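Local coordinates for protein epoxyqueuosine reductase (Streptococcus thermophilus, PDB 5D6S) that belongs to the epoxyqueuosine reductase (QueG) family and binds cobalamin together with two iron-sulfur clusters, at residues L126-V131 with M310-W315. Sequence-based numbering, arbitrary orientation.
Sequences LDYHYV and MIAGSW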
ATOM      1  N   LEU A 126       1.090  12.413   6.160  1.00 61.29           N
ATOM      2  CA  LEU A 126       0.489  12.930   4.934  1.00 61.06           C
ATOM      3  C   LEU A 126       0.680  12.090   3.679  1.00 60.60           C
ATOM      4  O   LEU A 126       1.761  11.607   3.411  1.00 59.20           O
ATOM      5  CB  LEU A 126       0.978  14.333   4.626  1.00 66.67           C
ATOM      6  CG  LEU A 126      -0.212  15.180   4.194  1.00 73.65           C
ATOM      7  CD1 LEU A 126      -1.074  15.398   5.418  1.00 85.42           C
ATOM      8  CD2 LEU A 126       0.217  16.516   3.629  1.00 72.12           C
ATOM      9  N   ASP A 127      -0.410  11.932   2.933  1.00 63.93           N
ATOM     10  CA  ASP A 127      -0.472  11.089   1.760  1.00 58.29           C
ATOM     11  C   ASP A 127       0.724  11.394   0.895  1.00 57.85           C
ATOM     12  O   ASP A 127       0.883  12.529   0.434  1.00 50.22           O
ATOM     13  CB  ASP A 127      -1.752  11.391   0.990  1.00 62.65           C
ATOM     14  CG  ASP A 127      -1.895  10.569  -0.284  1.00 65.63           C
ATOM     15  OD1 ASP A 127      -1.053   9.704  -0.556  1.00 61.64           O
ATOM     16  OD2 ASP A 127      -2.853  10.814  -1.046  1.00 68.32           O
ATOM     17  N   TYR A 128       1.576  10.390   0.689  1.00 54.35           N
ATOM     18  CA  TYR A 128       2.775  10.573  -0.138  1.00 55.86           C
ATOM     19  C   TYR A 128       2.465  11.230  -1.486  1.00 60.42           C
ATOM     20  O   TYR A 128       3.213  12.073  -1.949  1.00 65.50           O
ATOM     21  CB  TYR A 128       3.567   9.252  -0.305  1.00 55.59           C
ATOM     22  CG  TYR A 128       3.005   8.175  -1.214  1.00 57.36           C
ATOM     23  CD1 TYR A 128       3.218   8.213  -2.586  1.00 60.93           C
ATOM     24  CD2 TYR A 128       2.294   7.098  -0.703  1.00 61.23           C
ATOM     25  CE1 TYR A 128       2.745   7.211  -3.423  1.00 57.63           C
ATOM     26  CE2 TYR A 128       1.796   6.110  -1.538  1.00 64.82           C
ATOM     27  CZ  TYR A 128       2.034   6.174  -2.906  1.00 60.15           C
ATOM     28  OH  TYR A 128       1.541   5.203  -3.754  1.00 63.46           O
ATOM     29  N   HIS A 129       1.363  10.847  -2.110  1.00 62.13           N
ATOM     30  CA  HIS A 129       0.972  11.455  -3.388  1.00 64.97           C
ATOM     31  C   HIS A 129       1.028  12.958  -3.298  1.00 61.12           C
ATOM     32  O   HIS A 129       1.498  13.600  -4.209  1.00 66.39           O
ATOM     33  CB  HIS A 129      -0.453  11.050  -3.832  1.00 62.94           C
ATOM     34  CG  HIS A 129      -0.626   9.578  -4.068  1.00 63.95           C
ATOM     35  ND1 HIS A 129      -0.839   8.678  -3.043  1.00 64.74           N
ATOM     36  CD2 HIS A 129      -0.629   8.851  -5.209  1.00 56.20           C
ATOM     37  CE1 HIS A 129      -0.962   7.461  -3.541  1.00 59.38           C
ATOM     38  NE2 HIS A 129      -0.842   7.540  -4.853  1.00 55.26           N
ATOM     39  N   TYR A 130       0.482  13.534  -2.238  1.00 60.70           N
ATOM     40  CA  TYR A 130       0.515  14.979  -2.125  1.00 64.39           C
ATOM     41  C   TYR A 130       1.946  15.472  -1.847  1.00 66.07           C
ATOM     42  O   TYR A 130       2.393  16.460  -2.430  1.00 66.54           O
ATOM     43  CB  TYR A 130      -0.427  15.522  -1.044  1.00 71.98           C
ATOM     44  CG  TYR A 130      -0.013  16.930  -0.729  1.00 92.86           C
ATOM     45  CD1 TYR A 130      -0.222  17.961  -1.657  1.00100.15           C
ATOM     46  CD2 TYR A 130       0.704  17.226   0.435  1.00101.93           C
ATOM     47  CE1 TYR A 130       0.219  19.250  -1.399  1.00107.77           C
ATOM     48  CE2 TYR A 130       1.151  18.515   0.709  1.00107.79           C
ATOM     49  CZ  TYR A 130       0.913  19.522  -0.210  1.00112.54           C
ATOM     50  OH  TYR A 130       1.360  20.800   0.046  1.00113.09           O
ATOM     51  N   VAL A 131       2.652  14.798  -0.941  1.00 64.35           N
ATOM     52  CA  VAL A 131       3.993  15.221  -0.548  1.00 65.39           C
ATOM     53  C   VAL A 131       4.925  15.283  -1.773  1.00 68.28           C
ATOM     54  O   VAL A 131       5.606  16.284  -1.994  1.00 69.92           O
ATOM     55  CB  VAL A 131       4.602  14.312   0.549  1.00 62.17           C
ATOM     56  CG1 VAL A 131       6.013  14.758   0.899  1.00 60.71           C
ATOM     57  CG2 VAL A 131       3.758  14.336   1.815  1.00 65.15           C
ATOM     58  N   MET A 310      -6.412  12.517   5.371  1.00 72.08           N
ATOM     59  CA  MET A 310      -5.136  13.024   4.882  1.00 75.55           C
ATOM     60  C   MET A 310      -4.166  11.910   4.528  1.00 67.14           C
ATOM     61  O   MET A 310      -3.160  12.177   3.891  1.00 74.47           O
ATOM     62  CB  MET A 310      -4.475  13.856   5.980  1.00 82.14           C
ATOM     63  CG  MET A 310      -3.881  12.978   7.086  1.00 91.78           C
ATOM     64  SD  MET A 310      -4.330  13.387   8.775  1.00104.22           S
ATOM     65  CE  MET A 310      -6.120  13.308   8.736  1.00 98.40           C
ATOM     66  N   ILE A 311      -4.413  10.692   5.002  1.00 61.56           N
ATOM     67  CA  ILE A 311      -3.458   9.597   4.757  1.00 66.34           C
ATOM     68  C   ILE A 311      -3.741   8.896   3.422  1.00 62.69           C
ATOM     69  O   ILE A 311      -4.854   8.928   2.889  1.00 70.34           O
ATOM     70  CB  ILE A 311      -3.384   8.553   5.920  1.00 64.42           C
ATOM     71  CG1 ILE A 311      -4.637   7.674   5.991  1.00 68.78           C
ATOM     72  CG2 ILE A 311      -3.159   9.237   7.263  1.00 57.81           C
ATOM     73  CD1 ILE A 311      -4.473   6.455   6.874  1.00 64.40           C
ATOM     74  N   ALA A 312      -2.722   8.236   2.904  1.00 57.77           N
ATOM     75  CA  ALA A 312      -2.832   7.522   1.637  1.00 50.78           C
ATOM     76  C   ALA A 312      -3.955   6.496   1.688  1.00 51.41           C
ATOM     77  O   ALA A 312      -4.727   6.357   0.729  1.00 54.22           O
ATOM     78  CB  ALA A 312      -1.519   6.844   1.303  1.00 50.36           C
ATOM     79  N   GLY A 313      -4.027   5.766   2.800  1.00 52.62           N
ATOM     80  CA  GLY A 313      -4.967   4.667   2.955  1.00 49.78           C
ATOM     81  C   GLY A 313      -6.424   5.056   2.955  1.00 50.60           C
ATOM     82  O   GLY A 313      -7.289   4.177   3.027  1.00 48.15           O
ATOM     83  N   SER A 314      -6.708   6.363   2.913  1.00 49.80           N
ATOM     84  CA  SER A 314      -8.086   6.842   2.941  1.00 45.90           C
ATOM     85  C   SER A 314      -8.689   6.963   1.563  1.00 47.55           C
ATOM     86  O   SER A 314      -9.817   7.434   1.411  1.00 51.91           O
ATOM     87  CB  SER A 314      -8.165   8.186   3.667  1.00 49.08           C
ATOM     88  OG  SER A 314      -7.654   9.274   2.905  1.00 50.40           O
ATOM     89  N   TRP A 315      -7.967   6.526   0.542  1.00 52.29           N
ATOM     90  CA  TRP A 315      -8.357   6.819  -0.858  1.00 48.56           C
ATOM     91  C   TRP A 315      -9.632   6.121  -1.366  1.00 46.86           C
ATOM     92  O   TRP A 315     -10.163   6.484  -2.426  1.00 41.95           O
ATOM     93  CB  TRP A 315      -7.194   6.520  -1.823  1.00 51.68           C
ATOM     94  CG  TRP A 315      -6.902   5.063  -2.059  1.00 50.43           C
ATOM     95  CD1 TRP A 315      -6.189   4.239  -1.256  1.00 50.25           C
ATOM     96  CD2 TRP A 315      -7.311   4.280  -3.185  1.00 49.94           C
ATOM     97  NE1 TRP A 315      -6.132   2.970  -1.804  1.00 45.90           N
ATOM     98  CE2 TRP A 315      -6.827   2.971  -2.979  1.00 45.97           C
ATOM     99  CE3 TRP A 315      -8.056   4.555  -4.340  1.00 50.29           C
ATOM    100  CZ2 TRP A 315      -7.044   1.950  -3.881  1.00 50.66           C
ATOM    101  CZ3 TRP A 315      -8.277   3.540  -5.237  1.00 49.34           C
ATOM    102  CH2 TRP A 315      -7.777   2.243  -5.002  1.00 51.63           C
TER
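Asp127, the N-cap of helix 128-144, meets Met310 and Ala312 in the loop that joins helices 301-308 and 318-331, so that a helix start beside the cobalamin pocket is tied to a part of the chain distant in sequence. One backbone hydrogen bond crosses between the two segments, from Asp127 N to Met310 O (2.9 Å).

The other contacts across the segments are van der Waals. With CG anti to the backbone N (chi1 179°), the carboxylate of Asp127 lies alongside Ala312, in a short 3-10 turn, where Asp127 OD1 is 3.4 Å from Ala312 CB. Ala312 CB also approaches the Tyr128 ring obliquely, 4.3 Å from Tyr128 CD2. At the more open end, the side chains of Leu126 and Met310 cross at about a right angle, with Leu126 CD1 3.8 Å from Met310 CB.

His129 ND1 lies over the centre of one face of the Tyr128 ring; Tyr128 itself touches cobalamin and stacks with Tyr191. The imidazole is held at both nitrogens, NE2 bonding to Asp157 OD2. Within 126-131, polar bonds fix the cap, and Asp127 OD1 accepts twice: His129 N reaches it from above the carboxylate plane (3.1 Å), while His129 ND1 donates to the syn lone pair of Asp127 OD1 at 2.7 Å, in a nearly straight bond of 166°.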